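Local structure of aspartokinase (Synechocystis, 3L76) at residues 302-307 / 556-561; 528-533 / 570-575; 284-289 / 547-552. The protein probably catalyses the ATP-dependent phosphorylation of aspartate to 4-phospho-L-aspartate, the first step towards threonine and lysine, and binds both of these amino acids at its ACT domains. All coordinates share one frame; numbering follows the deposited sequence.

Interaction 1: 302-307 / 556-561; sequences IIQSIH and INIEMI. With THR (threonine), chain C.
The side-chain amide of Q304 lies with the carbonyl oxygens of I558 and E559 near its own plane, at its nitrogen end. NE2 is 3.1 Å from E559 O and 3.1 Å from I558 O, and donates to both. It stands well above each carbonyl plane, so neither bond uses a lone pair in that plane. At the oxygen end, OE1 takes the hydroxyl of the bound threonine, with ligand OG1 2.7 Å from Q304 OE1. NE2 also gives a weak bond back to OG1. CG of Q304 is anti to the backbone N (chi1 -180°), and the extended chain carries the amide past I561, whose CD1 is 3.5 Å from Q304 OE1. The backbones of Q304 and I561 form a single antiparallel hydrogen-bonded bridge, with Q304 N 2.9 Å from I561 O. M560 turns its SD towards the backbone of S305 and I306. E559 and M560 form a classic beta bulge opposite V571. The ligand's amino nitrogen meets N557 OD1 at 2.6 Å and also bonds to I558 O. Two backbone acceptors at NE2 are consistent with this setting of the amide, with OE1 towards the ligand hydroxyl. The first and last ACT domains both hold the threonine: Q304 binds its hydroxyl, N557 and I558 bond its amino nitrogen, and I558 N and A285 N share its carboxylate.

Interaction 2: 528-533 / 570-575; sequences AKVSIV and CVVPQD
A528, K529 and V530 pair with V572, V571 and C570 as two neighbouring antiparallel strands of an ACT domain. Their arrangement is consistent with the first and third strands of the ferredoxin-like beta-alpha-beta-beta-alpha-beta fold of ACT domains. The pairing is most regular at V530 and C570, a hydrogen-bonded pair. Here V530 N is 3.0 Å from C570 O, and C570 N is 2.8 Å from V530 O. Both bonds are close to straight. K529 and V571 follow as a non-hydrogen-bonded pair, with their CA atoms 4.6 Å apart.

A528 is packed closely on V572. A528 N bonds to V572 O at 2.7 Å, but the return bond from V572 N to A528 O is weak, with an angle of only 128° at the hydrogen. The looser side lies further along: P573 and Q574 are partly exposed, and D575 is exposed. The backbone of Q574 curls beside A528, with A528 CB 4.1 Å from Q574 CA.

A528, V530, C570 and V572 share one face of the sheet. CG1 of V572 lies 3.9 Å from A528 CB and 4.2 Å from V530 CG2, so it bridges the two residues of the facing strand. Helix 543-552 packs on this face at C570, through F547, F548 and L551, and L440 lies against A528 and V530. K529 and V571 point to the other face. The K529 chain runs out extended, then bends at chi3 (64°), and ends with NZ in a salt bridge to OD2 of D474, a residue of a bound-lysine pocket.

Interaction 3: 284-289 / 547-552; sequences VASKLF and FFAALA. With THR (threonine), chain C.
F289 and F548 both hold CG anti to their own carbonyl carbon (chi1 -64° and -53°), which brings the two rings together between their helices. CD2 of F289 comes to the edge of the F548 ring, near its plane, and lies 3.5 Å from F548 CE2. The rings are oblique, with planes at 59° and centroids 5.4 Å apart. L288 CD1 covers one face of the F289 ring, offset toward its rim. On the F548 side, A285 CB is 4.1 Å from F548 CD2, so the same side of the ring meets both A285 and F289, one turn apart on helix 284-294.

Away from the rings, small side chains fill the interface. S286 meets A549 where the backbones come nearest, their CA atoms 4.7 Å apart. S286 OG is directed at A549 CA and CB. Further along, A552 CB is 4.2 Å from S286 CB. These short groups let the helix axes approach to 7.9 Å. The helices run roughly antiparallel.

The first turn of helix 284-294 also serves the bound threonine. A285 N donates to the ligand carboxylate, 2.8 Å from its OXT. The helix N terminus would be expected to favour that negative charge.

The two helices belong to two ACT domains packed side by side. Underneath, F289 rests on I314 of strand 311-318, and F548 on C570 of strand 567-573 and on I558. F547 and L551 continue this packing onto strand 567-573, and they and A550 also meet helix 577-587.

Overall arrangement
From the N terminus, the chain passes 284-289 and then 302-307. Over 200 residues later, 528-533 opens interaction 2. Then 547-552 closes interaction 3, 556-561 closes interaction 1, and 570-575 closes interaction 2, which is more local and lies within one ACT domain. Each pair of contacts crosses along the chain, and none nests in another. Interactions 1 and 3 join the first and last ACT domains through a strand edge and a helix pair, with one threonine touching both. Interaction 2 pairs two strands in the sheet of the last domain. Its V571 bonds to the backbone of E559 and M560, which ties it to interaction 1.

Interaction 1: 302-307 / 556-561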
ATOM      1  N   ILE A 302      35.498 -34.377  11.351  1.00 49.54           N
ATOM      2  CA  ILE A 302      36.902 -34.040  11.184  1.00 29.73           C
ATOM      3  C   ILE A 302      37.123 -32.607  11.675  1.00 45.27           C
ATOM      4  O   ILE A 302      36.543 -31.648  11.146  1.00 38.52           O
ATOM      5  CB  ILE A 302      37.388 -34.206   9.729  1.00 28.86           C
ATOM      6  CG1 ILE A 302      37.074 -35.613   9.223  1.00 21.42           C
ATOM      7  CG2 ILE A 302      38.901 -33.902   9.621  1.00 24.11           C
ATOM      8  CD1 ILE A 302      37.541 -35.860   7.808  1.00 24.42           C
ATOM      9  N   ILE A 303      37.946 -32.472  12.705  1.00 30.96           N
ATOM     10  CA  ILE A 303      38.201 -31.175  13.312  1.00 35.36           C
ATOM     11  C   ILE A 303      39.700 -30.840  13.340  1.00 27.56           C
ATOM     12  O   ILE A 303      40.522 -31.572  13.893  1.00 37.29           O
ATOM     13  CB  ILE A 303      37.611 -31.112  14.741  1.00 28.47           C
ATOM     14  CG1 ILE A 303      36.148 -31.570  14.734  1.00 24.02           C
ATOM     15  CG2 ILE A 303      37.765 -29.714  15.346  1.00 18.34           C
ATOM     16  CD1 ILE A 303      35.460 -31.463  16.084  1.00 22.78           C
ATOM     17  N   GLN A 304      40.057 -29.738  12.709  1.00 29.77           N
ATOM     18  CA  GLN A 304      41.412 -29.238  12.806  1.00 37.35           C
ATOM     19  C   GLN A 304      41.407 -27.734  13.015  1.00 27.17           C
ATOM     20  O   GLN A 304      41.093 -26.970  12.099  1.00 41.44           O
ATOM     21  CB  GLN A 304      42.207 -29.594  11.562  1.00 23.37           C
ATOM     22  CG  GLN A 304      43.653 -29.097  11.613  1.00 28.08           C
ATOM     23  CD  GLN A 304      44.377 -29.322  10.306  1.00 44.33           C
ATOM     24  OE1 GLN A 304      44.519 -30.467   9.829  1.00 25.08           O
ATOM     25  NE2 GLN A 304      44.828 -28.232   9.704  1.00 34.89           N
ATOM     26  N   SER A 305      41.759 -27.313  14.225  1.00 32.49           N
ATOM     27  CA  SER A 305      41.787 -25.891  14.560  1.00 37.44           C
ATOM     28  C   SER A 305      43.099 -25.257  14.097  1.00 39.99           C
ATOM     29  O   SER A 305      43.777 -25.783  13.211  1.00 31.23           O
ATOM     30  CB  SER A 305      41.542 -25.677  16.057  1.00 19.68           C
ATOM     31  OG  SER A 305      41.579 -24.301  16.411  1.00 44.98           O
ATOM     32  N   ILE A 306      43.438 -24.118  14.685  1.00 38.31           N
ATOM     33  CA  ILE A 306      44.616 -23.363  14.281  1.00 40.84           C
ATOM     34  C   ILE A 306      45.932 -24.076  14.643  1.00 39.77           C
ATOM     35  O   ILE A 306      46.002 -24.812  15.637  1.00 44.91           O
ATOM     36  CB  ILE A 306      44.577 -21.934  14.874  1.00 38.44           C
ATOM     37  CG1 ILE A 306      45.653 -21.068  14.228  1.00 52.05           C
ATOM     38  CG2 ILE A 306      44.725 -21.960  16.385  1.00 32.93           C
ATOM     39  CD1 ILE A 306      45.653 -19.657  14.691  1.00 23.33           C
ATOM     40  N   HIS A 307      46.961 -23.857  13.828  1.00 34.06           N
ATOM     41  CA  HIS A 307      48.282 -24.451  14.060  1.00 35.57           C
ATOM     42  C   HIS A 307      48.846 -24.062  15.423  1.00 30.94           C
ATOM     43  O   HIS A 307      48.471 -23.044  16.011  1.00 32.18           O
ATOM     44  CB  HIS A 307      49.261 -24.004  12.979  1.00 34.98           C
ATOM     45  CG  HIS A 307      49.618 -22.556  13.078  1.00 48.74           C
ATOM     46  ND1 HIS A 307      50.747 -22.111  13.725  1.00 47.44           N
ATOM     47  CD2 HIS A 307      48.962 -21.450  12.660  1.00 34.24           C
ATOM     48  CE1 HIS A 307      50.788 -20.792  13.673  1.00 54.32           C
ATOM     49  NE2 HIS A 307      49.711 -20.366  13.043  1.00 43.94           N
ATOM     50  N   ILE A 556      48.722 -27.106  -1.777  1.00 79.27           N
ATOM     51  CA  ILE A 556      47.931 -26.139  -1.030  1.00 63.27           C
ATOM     52  C   ILE A 556      47.842 -26.593   0.427  1.00 61.39           C
ATOM     53  O   ILE A 556      47.416 -27.709   0.730  1.00 51.76           O
ATOM     54  CB  ILE A 556      46.519 -25.976  -1.656  1.00 67.33           C
ATOM     55  CG1 ILE A 556      46.609 -25.218  -2.973  1.00 57.98           C
ATOM     56  CG2 ILE A 556      45.580 -25.240  -0.728  1.00 51.80           C
ATOM     57  CD1 ILE A 556      45.304 -25.157  -3.735  1.00 77.48           C
ATOM     58  N   ASN A 557      48.275 -25.739   1.338  1.00 59.92           N
ATOM     59  CA  ASN A 557      48.274 -26.123   2.734  1.00 58.76           C
ATOM     60  C   ASN A 557      46.901 -25.941   3.361  1.00 58.76           C
ATOM     61  O   ASN A 557      46.212 -24.956   3.097  1.00 44.24           O
ATOM     62  CB  ASN A 557      49.325 -25.336   3.516  1.00 50.97           C
ATOM     63  CG  ASN A 557      49.451 -25.811   4.948  1.00 66.03           C
ATOM     64  OD1 ASN A 557      49.658 -26.997   5.205  1.00 45.49           O
ATOM     65  ND2 ASN A 557      49.319 -24.883   5.893  1.00 53.25           N
ATOM     66  N   ILE A 558      46.516 -26.888   4.205  1.00 44.35           N
ATOM     67  CA  ILE A 558      45.223 -26.819   4.860  1.00 45.78           C
ATOM     68  C   ILE A 558      45.384 -26.276   6.272  1.00 60.00           C
ATOM     69  O   ILE A 558      45.968 -26.935   7.133  1.00 67.71           O
ATOM     70  CB  ILE A 558      44.537 -28.191   4.892  1.00 30.30           C
ATOM     71  CG1 ILE A 558      44.403 -28.750   3.472  1.00 22.75           C
ATOM     72  CG2 ILE A 558      43.177 -28.086   5.580  1.00 25.61           C
ATOM     73  CD1 ILE A 558      43.901 -30.169   3.426  1.00 44.63           C
ATOM     74  N   GLU A 559      44.870 -25.072   6.504  1.00 56.98           N
ATOM     75  CA  GLU A 559      45.064 -24.399   7.784  1.00 52.14           C
ATOM     76  C   GLU A 559      44.101 -24.905   8.852  1.00 52.44           C
ATOM     77  O   GLU A 559      44.482 -25.119   9.996  1.00 50.82           O
ATOM     78  CB  GLU A 559      44.926 -22.879   7.625  1.00 33.03           C
ATOM     79  CG  GLU A 559      45.818 -22.260   6.550  1.00 45.94           C
ATOM     80  CD  GLU A 559      45.909 -20.743   6.662  1.00 59.34           C
ATOM     81  OE1 GLU A 559      45.718 -20.217   7.780  1.00 62.09           O
ATOM     82  OE2 GLU A 559      46.176 -20.073   5.639  1.00 54.95           O
ATOM     83  N   MET A 560      42.841 -25.073   8.474  1.00 60.25           N
ATOM     84  CA  MET A 560      41.833 -25.564   9.398  1.00 37.94           C
ATOM     85  C   MET A 560      40.861 -26.457   8.655  1.00 34.66           C
ATOM     86  O   MET A 560      40.676 -26.315   7.454  1.00 37.11           O
ATOM     87  CB  MET A 560      41.097 -24.398  10.063  1.00 31.34           C
ATOM     88  CG  MET A 560      41.993 -23.426  10.818  1.00 22.22           C
ATOM     89  SD  MET A 560      41.150 -22.435  12.080  1.00 41.21           S
ATOM     90  CE  MET A 560      40.050 -21.454  11.067  1.00 30.92           C
ATOM     91  N   ILE A 561      40.245 -27.391   9.368  1.00 42.72           N
ATOM     92  CA  ILE A 561      39.201 -28.234   8.796  1.00 24.37           C
ATOM     93  C   ILE A 561      38.024 -28.264   9.751  1.00 37.62           C
ATOM     94  O   ILE A 561      38.209 -28.320  10.970  1.00 24.61           O
ATOM     95  CB  ILE A 561      39.674 -29.683   8.589  1.00 26.08           C
ATOM     96  CG1 ILE A 561      40.960 -29.735   7.772  1.00 43.59           C
ATOM     97  CG2 ILE A 561      38.586 -30.514   7.940  1.00 29.02           C
ATOM     98  CD1 ILE A 561      41.673 -31.063   7.876  1.00 28.57           C
TER
HETATM   99  N   THR C 601      48.515 -28.590   6.925  1.00 26.39           N
HETATM  100  CA  THR C 601      48.378 -30.047   6.797  1.00 42.37           C
HETATM  101  C   THR C 601      47.929 -30.458   5.398  1.00 52.17           C
HETATM  102  O   THR C 601      47.665 -29.594   4.544  1.00 37.35           O
HETATM  103  CB  THR C 601      47.424 -30.634   7.855  1.00 42.93           C
HETATM  104  OG1 THR C 601      46.106 -30.084   7.684  1.00 48.67           O
HETATM  105  CG2 THR C 601      47.925 -30.283   9.249  1.00 32.62           C
HETATM  106  OXT THR C 601      47.857 -31.657   5.102  1.00 35.10           O
HETATM  107  O   HOH W   1      46.379 -23.135  10.636  1.00 53.39           O

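Interaction 2: 528-533 / 570-575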
ATOM      1  N   ALA A 528      40.942 -18.168   2.747  1.00 68.76           N
ATOM      2  CA  ALA A 528      39.767 -18.516   1.972  1.00 48.47           C
ATOM      3  C   ALA A 528      39.171 -19.790   2.543  1.00 48.09           C
ATOM      4  O   ALA A 528      39.892 -20.619   3.101  1.00 61.99           O
ATOM      5  CB  ALA A 528      40.135 -18.721   0.542  1.00 62.56           C
ATOM      6  N   LYS A 529      37.858 -19.947   2.415  1.00 55.04           N
ATOM      7  CA  LYS A 529      37.207 -21.190   2.814  1.00 50.59           C
ATOM      8  C   LYS A 529      36.668 -21.960   1.611  1.00 45.42           C
ATOM      9  O   LYS A 529      35.893 -21.432   0.827  1.00 54.02           O
ATOM     10  CB  LYS A 529      36.085 -20.940   3.823  1.00 37.69           C
ATOM     11  CG  LYS A 529      35.492 -22.238   4.367  1.00 38.28           C
ATOM     12  CD  LYS A 529      34.376 -21.987   5.334  1.00 29.70           C
ATOM     13  CE  LYS A 529      33.209 -21.297   4.658  1.00 47.76           C
ATOM     14  NZ  LYS A 529      32.073 -21.095   5.600  1.00 24.12           N
ATOM     15  N   VAL A 530      37.093 -23.209   1.475  1.00 45.40           N
ATOM     16  CA  VAL A 530      36.664 -24.059   0.377  1.00 48.40           C
ATOM     17  C   VAL A 530      35.843 -25.171   0.983  1.00 53.34           C
ATOM     18  O   VAL A 530      36.275 -25.820   1.935  1.00 44.70           O
ATOM     19  CB  VAL A 530      37.851 -24.682  -0.368  1.00 52.56           C
ATOM     20  CG1 VAL A 530      37.483 -24.937  -1.795  1.00 37.26           C
ATOM     21  CG2 VAL A 530      39.041 -23.771  -0.310  1.00 76.10           C
ATOM     22  N   SER A 531      34.651 -25.380   0.438  1.00 52.94           N
ATOM     23  CA  SER A 531      33.719 -26.346   0.995  1.00 36.25           C
ATOM     24  C   SER A 531      33.200 -27.295  -0.077  1.00 45.96           C
ATOM     25  O   SER A 531      32.934 -26.891  -1.209  1.00 52.82           O
ATOM     26  CB  SER A 531      32.526 -25.626   1.636  1.00 40.22           C
ATOM     27  OG  SER A 531      32.888 -24.801   2.720  1.00 47.55           O
ATOM     28  N   ILE A 532      33.045 -28.558   0.289  1.00 37.15           N
ATOM     29  CA  ILE A 532      32.328 -29.496  -0.559  1.00 42.43           C
ATOM     30  C   ILE A 532      31.105 -29.980   0.212  1.00 41.93           C
ATOM     31  O   ILE A 532      31.152 -30.108   1.429  1.00 40.69           O
ATOM     32  CB  ILE A 532      33.211 -30.677  -1.013  1.00 52.03           C
ATOM     33  CG1 ILE A 532      33.504 -31.622   0.151  1.00 37.90           C
ATOM     34  CG2 ILE A 532      34.509 -30.173  -1.659  1.00 41.01           C
ATOM     35  CD1 ILE A 532      34.423 -32.750  -0.210  1.00 39.77           C
ATOM     36  N   VAL A 533      29.994 -30.188  -0.492  1.00 41.45           N
ATOM     37  CA  VAL A 533      28.758 -30.622   0.141  1.00 24.77           C
ATOM     38  C   VAL A 533      28.159 -31.765  -0.654  1.00 47.29           C
ATOM     39  O   VAL A 533      28.217 -31.772  -1.878  1.00 43.84           O
ATOM     40  CB  VAL A 533      27.737 -29.481   0.262  1.00 38.65           C
ATOM     41  CG1 VAL A 533      26.370 -30.031   0.665  1.00 34.14           C
ATOM     42  CG2 VAL A 533      28.213 -28.429   1.264  1.00 41.47           C
ATOM     43  N   CYS A 570      37.560 -26.550   4.294  1.00 39.62           N
ATOM     44  CA  CYS A 570      38.980 -26.345   4.590  1.00 46.30           C
ATOM     45  C   CYS A 570      39.298 -24.872   4.528  1.00 59.81           C
ATOM     46  O   CYS A 570      38.967 -24.205   3.543  1.00 39.31           O
ATOM     47  CB  CYS A 570      39.869 -27.057   3.572  1.00 35.85           C
ATOM     48  SG  CYS A 570      39.843 -28.825   3.696  1.00 37.69           S
ATOM     49  N   VAL A 571      39.937 -24.359   5.574  1.00 37.84           N
ATOM     50  CA  VAL A 571      40.480 -23.010   5.516  1.00 54.82           C
ATOM     51  C   VAL A 571      41.851 -23.070   4.870  1.00 50.35           C
ATOM     52  O   VAL A 571      42.619 -24.003   5.077  1.00 69.12           O
ATOM     53  CB  VAL A 571      40.580 -22.341   6.885  1.00 59.25           C
ATOM     54  CG1 VAL A 571      41.169 -20.944   6.742  1.00 46.50           C
ATOM     55  CG2 VAL A 571      39.229 -22.256   7.500  1.00 27.97           C
ATOM     56  N   VAL A 572      42.150 -22.054   4.087  1.00 60.85           N
ATOM     57  CA  VAL A 572      43.218 -22.142   3.116  1.00 36.61           C
ATOM     58  C   VAL A 572      43.745 -20.726   2.879  1.00 47.44           C
ATOM     59  O   VAL A 572      43.078 -19.738   3.219  1.00 43.56           O
ATOM     60  CB  VAL A 572      42.648 -22.778   1.825  1.00 58.61           C
ATOM     61  CG1 VAL A 572      42.602 -21.786   0.667  1.00 48.86           C
ATOM     62  CG2 VAL A 572      43.379 -24.038   1.478  1.00 46.78           C
ATOM     63  N   PRO A 573      44.960 -20.610   2.342  1.00 55.63           N
ATOM     64  CA  PRO A 573      45.494 -19.260   2.124  1.00 62.49           C
ATOM     65  C   PRO A 573      44.681 -18.504   1.073  1.00 63.95           C
ATOM     66  O   PRO A 573      44.357 -19.066   0.038  1.00 48.67           O
ATOM     67  CB  PRO A 573      46.919 -19.525   1.630  1.00 48.24           C
ATOM     68  CG  PRO A 573      47.246 -20.889   2.151  1.00 49.67           C
ATOM     69  CD  PRO A 573      45.965 -21.657   2.111  1.00 59.77           C
ATOM     70  N   GLN A 574      44.362 -17.243   1.344  1.00 72.00           N
ATOM     71  CA  GLN A 574      43.516 -16.454   0.454  1.00 67.38           C
ATOM     72  C   GLN A 574      43.978 -16.428  -0.999  1.00 57.62           C
ATOM     73  O   GLN A 574      43.164 -16.522  -1.909  1.00 79.44           O
ATOM     74  CB  GLN A 574      43.350 -15.020   0.979  1.00 66.90           C
ATOM     75  CG  GLN A 574      42.642 -14.094  -0.002  1.00 78.87           C
ATOM     76  CD  GLN A 574      41.856 -12.994   0.677  1.00 95.22           C
ATOM     77  OE1 GLN A 574      40.635 -13.050   0.738  1.00125.08           O
ATOM     78  NE2 GLN A 574      42.548 -11.987   1.184  1.00100.60           N
ATOM     79  N   ASP A 575      45.276 -16.289  -1.227  1.00 68.34           N
ATOM     80  CA  ASP A 575      45.751 -16.203  -2.600  1.00 57.28           C
ATOM     81  C   ASP A 575      45.699 -17.568  -3.246  1.00 71.89           C
ATOM     82  O   ASP A 575      46.267 -17.790  -4.304  1.00 70.24           O
ATOM     83  CB  ASP A 575      47.166 -15.629  -2.667  1.00 80.68           C
ATOM     84  CG  ASP A 575      48.202 -16.543  -2.048  1.00 68.11           C
ATOM     85  OD1 ASP A 575      49.394 -16.218  -2.159  1.00 64.81           O
ATOM     86  OD2 ASP A 575      47.836 -17.579  -1.456  1.00 78.19           O
TER

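Interaction 3: 284-289 / 547-552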
ATOM      1  N   VAL A 284      49.896 -33.842   4.620  1.00 33.03           N
ATOM      2  CA  VAL A 284      49.700 -34.572   5.859  1.00 39.87           C
ATOM      3  C   VAL A 284      48.274 -35.125   5.984  1.00 60.77           C
ATOM      4  O   VAL A 284      48.081 -36.342   6.104  1.00 44.58           O
ATOM      5  CB  VAL A 284      50.038 -33.717   7.076  1.00 58.47           C
ATOM      6  CG1 VAL A 284      49.903 -34.543   8.337  1.00 48.10           C
ATOM      7  CG2 VAL A 284      51.449 -33.179   6.956  1.00 68.95           C
ATOM      8  N   ALA A 285      47.273 -34.249   5.948  1.00 49.14           N
ATOM      9  CA  ALA A 285      45.896 -34.722   6.108  1.00 45.05           C
ATOM     10  C   ALA A 285      45.559 -35.687   4.989  1.00 43.25           C
ATOM     11  O   ALA A 285      44.942 -36.722   5.224  1.00 36.82           O
ATOM     12  CB  ALA A 285      44.901 -33.564   6.151  1.00 46.00           C
ATOM     13  N   SER A 286      45.985 -35.346   3.774  1.00 39.50           N
ATOM     14  CA  SER A 286      45.809 -36.226   2.628  1.00 52.18           C
ATOM     15  C   SER A 286      46.215 -37.669   2.941  1.00 56.34           C
ATOM     16  O   SER A 286      45.417 -38.587   2.773  1.00 56.65           O
ATOM     17  CB  SER A 286      46.606 -35.714   1.438  1.00 65.56           C
ATOM     18  OG  SER A 286      46.343 -36.504   0.296  1.00 67.28           O
ATOM     19  N   LYS A 287      47.443 -37.865   3.420  1.00 58.61           N
ATOM     20  CA  LYS A 287      47.943 -39.214   3.698  1.00 67.60           C
ATOM     21  C   LYS A 287      47.175 -39.934   4.799  1.00 58.47           C
ATOM     22  O   LYS A 287      46.807 -41.091   4.640  1.00 52.82           O
ATOM     23  CB  LYS A 287      49.443 -39.234   4.022  1.00 61.44           C
ATOM     24  CG  LYS A 287      49.929 -40.642   4.352  1.00 79.54           C
ATOM     25  CD  LYS A 287      51.417 -40.821   4.145  1.00 98.13           C
ATOM     26  CE  LYS A 287      51.748 -42.263   3.748  1.00111.35           C
ATOM     27  NZ  LYS A 287      51.219 -42.634   2.396  1.00103.37           N
ATOM     28  N   LEU A 288      46.953 -39.253   5.916  1.00 45.78           N
ATOM     29  CA  LEU A 288      46.158 -39.804   7.010  1.00 41.34           C
ATOM     30  C   LEU A 288      44.866 -40.451   6.511  1.00 57.78           C
ATOM     31  O   LEU A 288      44.623 -41.645   6.702  1.00 54.63           O
ATOM     32  CB  LEU A 288      45.789 -38.703   8.004  1.00 47.44           C
ATOM     33  CG  LEU A 288      45.708 -39.052   9.494  1.00 51.76           C
ATOM     34  CD1 LEU A 288      44.812 -38.042  10.236  1.00 31.61           C
ATOM     35  CD2 LEU A 288      45.233 -40.464   9.737  1.00 46.03           C
ATOM     36  N   PHE A 289      44.026 -39.654   5.870  1.00 33.47           N
ATOM     37  CA  PHE A 289      42.687 -40.110   5.573  1.00 54.42           C
ATOM     38  C   PHE A 289      42.668 -41.039   4.371  1.00 53.12           C
ATOM     39  O   PHE A 289      41.800 -41.899   4.262  1.00 48.50           O
ATOM     40  CB  PHE A 289      41.718 -38.922   5.424  1.00 52.86           C
ATOM     41  CG  PHE A 289      41.545 -38.130   6.697  1.00 35.05           C
ATOM     42  CD1 PHE A 289      40.745 -38.610   7.729  1.00 31.05           C
ATOM     43  CD2 PHE A 289      42.195 -36.921   6.872  1.00 44.72           C
ATOM     44  CE1 PHE A 289      40.587 -37.891   8.907  1.00 33.72           C
ATOM     45  CE2 PHE A 289      42.046 -36.192   8.050  1.00 34.63           C
ATOM     46  CZ  PHE A 289      41.241 -36.678   9.069  1.00 31.37           C
ATOM     47  N   PHE A 547      39.147 -35.089  -1.174  1.00 52.67           N
ATOM     48  CA  PHE A 547      39.154 -33.632  -1.082  1.00 58.61           C
ATOM     49  C   PHE A 547      40.547 -33.108  -0.672  1.00 69.01           C
ATOM     50  O   PHE A 547      41.132 -32.263  -1.358  1.00 57.62           O
ATOM     51  CB  PHE A 547      38.042 -33.184  -0.113  1.00 56.65           C
ATOM     52  CG  PHE A 547      37.894 -31.692   0.024  1.00 32.19           C
ATOM     53  CD1 PHE A 547      38.385 -30.830  -0.943  1.00 32.14           C
ATOM     54  CD2 PHE A 547      37.252 -31.153   1.128  1.00 30.66           C
ATOM     55  CE1 PHE A 547      38.252 -29.454  -0.802  1.00 40.43           C
ATOM     56  CE2 PHE A 547      37.112 -29.773   1.278  1.00 40.93           C
ATOM     57  CZ  PHE A 547      37.610 -28.925   0.311  1.00 44.97           C
ATOM     58  N   PHE A 548      41.084 -33.629   0.428  1.00 54.87           N
ATOM     59  CA  PHE A 548      42.402 -33.213   0.913  1.00 54.20           C
ATOM     60  C   PHE A 548      43.522 -33.542  -0.073  1.00 60.26           C
ATOM     61  O   PHE A 548      44.478 -32.786  -0.215  1.00 54.81           O
ATOM     62  CB  PHE A 548      42.711 -33.859   2.261  1.00 39.75           C
ATOM     63  CG  PHE A 548      41.649 -33.652   3.288  1.00 42.14           C
ATOM     64  CD1 PHE A 548      40.845 -32.518   3.260  1.00 48.47           C
ATOM     65  CD2 PHE A 548      41.448 -34.590   4.291  1.00 55.80           C
ATOM     66  CE1 PHE A 548      39.856 -32.320   4.212  1.00 40.31           C
ATOM     67  CE2 PHE A 548      40.462 -34.397   5.254  1.00 52.82           C
ATOM     68  CZ  PHE A 548      39.672 -33.254   5.217  1.00 33.38           C
ATOM     69  N   ALA A 549      43.406 -34.677  -0.751  1.00 71.19           N
ATOM     70  CA  ALA A 549      44.414 -35.064  -1.724  1.00 73.19           C
ATOM     71  C   ALA A 549      44.414 -34.081  -2.881  1.00 81.17           C
ATOM     72  O   ALA A 549      45.457 -33.770  -3.449  1.00 73.83           O
ATOM     73  CB  ALA A 549      44.165 -36.466  -2.220  1.00 51.62           C
ATOM     74  N   ALA A 550      43.231 -33.587  -3.218  1.00 78.22           N
ATOM     75  CA  ALA A 550      43.075 -32.649  -4.318  1.00 60.84           C
ATOM     76  C   ALA A 550      43.822 -31.348  -4.039  1.00 69.39           C
ATOM     77  O   ALA A 550      44.405 -30.753  -4.946  1.00 72.72           O
ATOM     78  CB  ALA A 550      41.601 -32.378  -4.565  1.00 51.93           C
ATOM     79  N   LEU A 551      43.805 -30.909  -2.783  1.00 43.92           N
ATOM     80  CA  LEU A 551      44.468 -29.665  -2.412  1.00 67.95           C
ATOM     81  C   LEU A 551      45.983 -29.849  -2.306  1.00 78.59           C
ATOM     82  O   LEU A 551      46.754 -28.956  -2.642  1.00 74.93           O
ATOM     83  CB  LEU A 551      43.912 -29.135  -1.093  1.00 61.79           C
ATOM     84  CG  LEU A 551      42.418 -28.820  -1.035  1.00 64.46           C
ATOM     85  CD1 LEU A 551      42.009 -28.520   0.390  1.00 59.41           C
ATOM     86  CD2 LEU A 551      42.058 -27.666  -1.952  1.00 41.41           C
ATOM     87  N   ALA A 552      46.404 -31.014  -1.833  1.00 62.21           N
ATOM     88  CA  ALA A 552      47.815 -31.292  -1.686  1.00 67.06           C
ATOM     89  C   ALA A 552      48.507 -31.384  -3.042  1.00 83.58           C
ATOM     90  O   ALA A 552      49.637 -30.908  -3.191  1.00 76.15           O
ATOM     91  CB  ALA A 552      48.025 -32.568  -0.884  1.00 62.01           C
TER
HETATM   92  N   THR C 601      48.515 -28.590   6.925  1.00 26.39           N
HETATM   93  CA  THR C 601      48.378 -30.047   6.797  1.00 42.37           C
HETATM   94  C   THR C 601      47.929 -30.458   5.398  1.00 52.17           C
HETATM   95  O   THR C 601      47.665 -29.594   4.544  1.00 37.35           O
HETATM   96  CB  THR C 601      47.424 -30.634   7.855  1.00 42.93           C
HETATM   97  OG1 THR C 601      46.106 -30.084   7.684  1.00 48.67           O
HETATM   98  CG2 THR C 601      47.925 -30.283   9.249  1.00 32.62           C
HETATM   99  OXT THR C 601      47.857 -31.657   5.102  1.00 35.10           O